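Local coordinates for ER-derived vesicles protein ERV41 (Saccharomyces cerevisiae, PDB 3ZLC), which helps carry a subset of secretory proteins from the endoplasmic reticulum to the Golgi in COPII-coated vesicles and facilitates retrograde transport from the Golgi back to the endoplasmic reticulum, at residues D25-T30 with E56-F61; A89-K94 with L111-G116. All blocks are in the same frame, centred on the assembly; numbering follows the deposited sequence.

Interaction 1: D25-T30 with E56-F61; sequences DIYVNT and EEMPFF
The side-chain amide of N29 is gripped by three hydrogen bonds, ND2 donating to O of N115 and O of E113 while OD1 accepts from ND2 of N155, and this fixes it flat against the F60 ring. Amide and ring planes are 12° apart, and N29 CB lies over the centre of the ring, 3.7 Å from its centroid in a CH-pi contact. At its rim, the same F60 ring meets the strand backbone, CE1 coming to 3.6 Å from Y27 O, close to the ring plane.

Two other side chains of 56-61, M58 and F61, pack on the Y27 ring. M58, bent at chi3 (-63°), brings CE over the centre of one face of Y27, 3.5 Å from the ring centroid, while its SD approaches obliquely, 3.4 Å from Y27 CD1. On the CE2 side of the ring, F61 CE1 touches Y27 CE2 at 3.5 Å, the two rings inclined by 38°. Y27 CD2 also comes near F61 O, a buried carbonyl with no polar partner in the model. Cutting the side chain back to an alanine is likely to leave the M58 methyl and the F61 ring without the surface they share, opening a gap between them.

H118, edge-to-face with Y27, also touches M58 from strand 117-126, which separates strands 19-28 and 53-57 in the mixed sheet. A Met-aromatic contact thus spans the intervening strand at this end of the lumenal beta-sheet domain.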
# COMPACT_ATOMS: atom_id res chain seq x y z
N ASP A 25 1.98 1.23 5.66
CA ASP A 25 1.31 2.05 6.65
C ASP A 25 0.28 2.77 5.81
O ASP A 25 0.62 3.61 4.98
CB ASP A 25 2.27 3.03 7.32
CG ASP A 25 1.61 3.79 8.46
OD1 ASP A 25 0.53 4.39 8.23
OD2 ASP A 25 2.12 3.75 9.59
N ILE A 26 -0.98 2.38 5.96
CA ILE A 26 -2.07 2.85 5.10
C ILE A 26 -3.30 3.20 5.94
O ILE A 26 -3.53 2.56 6.97
CB ILE A 26 -2.42 1.75 4.06
CG1 ILE A 26 -1.18 1.45 3.19
CG2 ILE A 26 -3.59 2.14 3.16
CD1 ILE A 26 -1.41 0.40 2.14
N TYR A 27 -4.08 4.20 5.52
CA TYR A 27 -5.38 4.47 6.15
C TYR A 27 -6.39 4.02 5.11
O TYR A 27 -6.25 4.35 3.93
CB TYR A 27 -5.59 5.97 6.40
CG TYR A 27 -4.59 6.65 7.32
CD1 TYR A 27 -3.89 5.93 8.30
CD2 TYR A 27 -4.34 8.01 7.21
CE1 TYR A 27 -2.97 6.57 9.14
CE2 TYR A 27 -3.44 8.65 8.04
CZ TYR A 27 -2.75 7.93 9.00
OH TYR A 27 -1.85 8.58 9.83
N VAL A 28 -7.38 3.24 5.52
CA VAL A 28 -8.48 2.83 4.62
C VAL A 28 -9.78 3.41 5.18
O VAL A 28 -9.99 3.37 6.39
CB VAL A 28 -8.61 1.29 4.56
CG1 VAL A 28 -9.75 0.89 3.61
CG2 VAL A 28 -7.29 0.65 4.08
N ASN A 29 -10.63 3.94 4.30
CA ASN A 29 -11.90 4.59 4.70
C ASN A 29 -12.99 3.56 5.04
O ASN A 29 -14.17 3.78 4.75
CB ASN A 29 -12.35 5.52 3.56
CG ASN A 29 -13.40 6.55 3.95
OD1 ASN A 29 -13.86 7.30 3.09
ND2 ASN A 29 -13.79 6.61 5.24
N THR A 30 -12.59 2.47 5.68
CA THR A 30 -13.51 1.42 6.15
C THR A 30 -13.06 0.94 7.53
O THR A 30 -11.85 0.89 7.80
CB THR A 30 -13.52 0.22 5.17
OG1 THR A 30 -13.89 0.66 3.85
CG2 THR A 30 -14.49 -0.87 5.64
N GLU A 56 -5.94 -0.88 13.31
CA GLU A 56 -6.45 -0.04 14.39
C GLU A 56 -7.51 0.91 13.88
O GLU A 56 -7.33 1.55 12.83
CB GLU A 56 -5.30 0.72 15.04
CG GLU A 56 -4.40 -0.18 15.89
CD GLU A 56 -3.27 0.57 16.58
OE1 GLU A 56 -3.28 1.82 16.58
OE2 GLU A 56 -2.37 -0.11 17.12
N GLU A 57 -8.60 1.02 14.63
CA GLU A 57 -9.70 1.92 14.26
C GLU A 57 -9.21 3.36 14.27
O GLU A 57 -8.39 3.73 15.12
CB GLU A 57 -10.87 1.79 15.24
CG GLU A 57 -11.33 0.36 15.51
CD GLU A 57 -11.95 -0.29 14.29
OE1 GLU A 57 -12.29 0.43 13.33
OE2 GLU A 57 -12.10 -1.53 14.30
N MET A 58 -9.71 4.17 13.34
CA MET A 58 -9.34 5.59 13.31
C MET A 58 -10.45 6.38 12.66
O MET A 58 -11.27 5.81 11.93
CB MET A 58 -8.07 5.76 12.51
CG MET A 58 -8.27 5.50 11.01
SD MET A 58 -6.77 5.71 10.03
CE MET A 58 -6.42 7.45 10.28
N PRO A 59 -10.50 7.71 12.91
CA PRO A 59 -11.37 8.51 12.04
C PRO A 59 -10.58 8.76 10.75
O PRO A 59 -9.48 9.32 10.82
CB PRO A 59 -11.54 9.84 12.81
CG PRO A 59 -10.90 9.59 14.22
CD PRO A 59 -9.86 8.54 13.95
N PHE A 60 -11.12 8.32 9.61
CA PHE A 60 -10.40 8.48 8.34
C PHE A 60 -10.06 9.95 8.07
O PHE A 60 -10.87 10.83 8.29
CB PHE A 60 -11.20 7.89 7.17
CG PHE A 60 -10.44 7.90 5.85
CD1 PHE A 60 -9.41 7.00 5.61
CD2 PHE A 60 -10.77 8.82 4.85
CE1 PHE A 60 -8.71 7.00 4.41
CE2 PHE A 60 -10.06 8.83 3.62
CZ PHE A 60 -9.04 7.92 3.41
N PHE A 61 -8.83 10.19 7.63
CA PHE A 61 -8.43 11.54 7.26
C PHE A 61 -7.30 11.49 6.26
O PHE A 61 -6.59 10.48 6.14
CB PHE A 61 -8.03 12.38 8.49
CG PHE A 61 -6.66 12.06 9.04
CD1 PHE A 61 -6.45 10.95 9.85
CD2 PHE A 61 -5.57 12.89 8.75
CE1 PHE A 61 -5.19 10.67 10.37
CE2 PHE A 61 -4.29 12.62 9.28
CZ PHE A 61 -4.11 11.51 10.08

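Interaction 2: A89-K94 with L111-G116; sequences AEFREK and LPEFNG
F114 and F91 meet in a reciprocal way, each ring turning its rim to the backbone carbonyl just ahead of the other phenylalanine. F114 CE1 lies 3.0 Å from E90 O and F91 CE2 lies 3.2 Å from E113 O, both oxygens sitting near the plane of the ring they approach. The two rings also touch each other directly. F114 CE1 stands over one face of F91, displaced toward the rim, and the closest carbons, F91 CE2 and F114 CE1, are 4.1 Å apart. With 52° between the planes the pair is oblique. F114 reaches this place because its CG is turned anti to the carbonyl carbon, chi1 -53°, which carries the ring out from its backbone toward residues 90 and 91.

K94 crosses F114 at about a right angle, and its CE packs over one face in a CH-pi contact, 4.1 Å from the ring centroid; the position of its terminal nitrogen is doubtful. E113 CB covers the opposite face, so that F114 is sandwiched between aliphatic groups. Beyond CG the E113 chain is extended and runs past the far end of F91, with OE1 3.8 Å from F91 CZ and the carboxylate inclined 22° to the ring. E90, an exposed residue, brings OE2 to 4.6 Å from E113 OE1, a proximity of like charges that may raise the proton affinity of one of them.

Both segments belong to the long connection between strands 67-68 and 117-126. F91 is tied by a backbone bond to I62 and packs on Q182. No hydrogen bond joins the two segments, so their contact rests on aromatic and aliphatic surface and on weakly polarised ring C-H groups facing carbonyl oxygens; without directional bonds across it, the contact probably depends on the fit and burial of the two rings.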
# COMPACT_ATOMS: atom_id res chain seq x y z
N ALA A 89 -12.23 19.79 3.19
CA ALA A 89 -11.83 20.15 4.55
C ALA A 89 -12.48 19.24 5.60
O ALA A 89 -12.01 19.16 6.74
CB ALA A 89 -12.16 21.62 4.83
N GLU A 90 -13.55 18.57 5.19
CA GLU A 90 -14.19 17.53 5.99
C GLU A 90 -13.22 16.40 6.34
O GLU A 90 -13.39 15.73 7.35
CB GLU A 90 -15.38 16.94 5.22
CG GLU A 90 -16.54 17.91 4.97
CD GLU A 90 -17.27 17.63 3.67
OE1 GLU A 90 -16.62 17.20 2.70
OE2 GLU A 90 -18.50 17.84 3.62
N PHE A 91 -12.21 16.19 5.51
CA PHE A 91 -11.36 15.02 5.69
C PHE A 91 -9.97 15.33 6.24
O PHE A 91 -9.03 14.53 6.11
CB PHE A 91 -11.33 14.18 4.42
CG PHE A 91 -12.66 13.54 4.11
CD1 PHE A 91 -13.68 14.27 3.50
CD2 PHE A 91 -12.91 12.22 4.47
CE1 PHE A 91 -14.91 13.70 3.24
CE2 PHE A 91 -14.14 11.64 4.21
CZ PHE A 91 -15.14 12.38 3.59
N ARG A 92 -9.86 16.48 6.88
CA ARG A 92 -8.66 16.77 7.64
C ARG A 92 -8.76 16.06 8.99
O ARG A 92 -9.83 15.60 9.40
CB ARG A 92 -8.47 18.28 7.78
CG ARG A 92 -8.16 18.95 6.44
CD ARG A 92 -7.18 18.10 5.63
NE ARG A 92 -6.54 18.85 4.55
CZ ARG A 92 -5.58 18.37 3.76
NH1 ARG A 92 -5.13 17.13 3.92
NH2 ARG A 92 -5.06 19.13 2.82
N GLU A 93 -7.62 15.95 9.66
CA GLU A 93 -7.50 15.13 10.85
C GLU A 93 -8.38 15.59 12.00
O GLU A 93 -8.36 16.77 12.39
CB GLU A 93 -6.05 15.16 11.31
CG GLU A 93 -5.76 14.18 12.42
CD GLU A 93 -4.30 14.19 12.79
OE1 GLU A 93 -3.53 14.94 12.15
OE2 GLU A 93 -3.93 13.44 13.71
N LYS A 94 -9.16 14.67 12.56
CA LYS A 94 -9.93 14.97 13.77
C LYS A 94 -9.04 14.67 14.97
O LYS A 94 -8.27 13.70 14.95
CB LYS A 94 -11.22 14.15 13.86
CG LYS A 94 -12.01 14.00 12.57
CD LYS A 94 -12.25 15.32 11.88
CE LYS A 94 -13.19 15.16 10.68
NZ LYS A 94 -12.70 15.90 9.48
N LEU A 111 -19.59 10.11 11.70
CA LEU A 111 -20.37 9.89 10.49
C LEU A 111 -19.73 8.73 9.72
O LEU A 111 -18.52 8.48 9.85
CB LEU A 111 -20.38 11.15 9.61
CG LEU A 111 -20.88 12.45 10.23
CD1 LEU A 111 -20.82 13.58 9.21
CD2 LEU A 111 -22.29 12.29 10.77
N PRO A 112 -20.53 8.00 8.92
CA PRO A 112 -19.95 6.94 8.09
C PRO A 112 -18.92 7.46 7.07
O PRO A 112 -18.16 6.65 6.53
CB PRO A 112 -21.17 6.34 7.37
CG PRO A 112 -22.31 7.30 7.60
CD PRO A 112 -22.00 7.99 8.89
N GLU A 113 -18.88 8.77 6.83
CA GLU A 113 -17.87 9.37 5.96
C GLU A 113 -16.46 9.17 6.52
O GLU A 113 -15.48 9.22 5.78
CB GLU A 113 -18.12 10.87 5.77
CG GLU A 113 -19.05 11.23 4.61
CD GLU A 113 -19.27 12.73 4.50
OE1 GLU A 113 -18.44 13.50 5.03
OE2 GLU A 113 -20.28 13.14 3.89
N PHE A 114 -16.37 8.95 7.83
CA PHE A 114 -15.07 8.90 8.50
C PHE A 114 -14.67 7.52 9.01
O PHE A 114 -13.60 7.39 9.63
CB PHE A 114 -15.03 9.92 9.65
CG PHE A 114 -15.39 11.31 9.22
CD1 PHE A 114 -14.60 11.99 8.31
CD2 PHE A 114 -16.54 11.93 9.70
CE1 PHE A 114 -14.93 13.27 7.89
CE2 PHE A 114 -16.88 13.21 9.30
CZ PHE A 114 -16.08 13.89 8.39
N ASN A 115 -15.51 6.50 8.77
CA ASN A 115 -15.13 5.11 8.98
C ASN A 115 -13.70 4.92 8.53
O ASN A 115 -13.36 5.32 7.41
CB ASN A 115 -16.01 4.16 8.15
CG ASN A 115 -17.45 4.13 8.63
OD1 ASN A 115 -17.75 4.52 9.76
ND2 ASN A 115 -18.35 3.65 7.78
N GLY A 116 -12.84 4.36 9.38
CA GLY A 116 -11.45 4.20 8.98
C GLY A 116 -10.68 3.11 9.69
O GLY A 116 -11.02 2.72 10.80

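Interactions 1 and 2 lie side by side, their centres about 9 Å apart, on the same side of the chain's centre; residues 56-61 belong to interaction 1 and also touch both segments of interaction 2. Their joints are polar as well as apolar: F60 N lies 2.7 Å from F114 O, a probable hydrogen bond, and F61 CB packs on F91 O. Interaction 1 is the more interior, joining the end of strand 19-28 to the chain that follows strand 53-57 through a methionine, aromatic rings and a firmly bonded amide. Interaction 2, about 20 Å from the chain centre against about 13 Å, joins two parts of a loop and surrounds its buried phenylalanine pair with glutamates and a lysine.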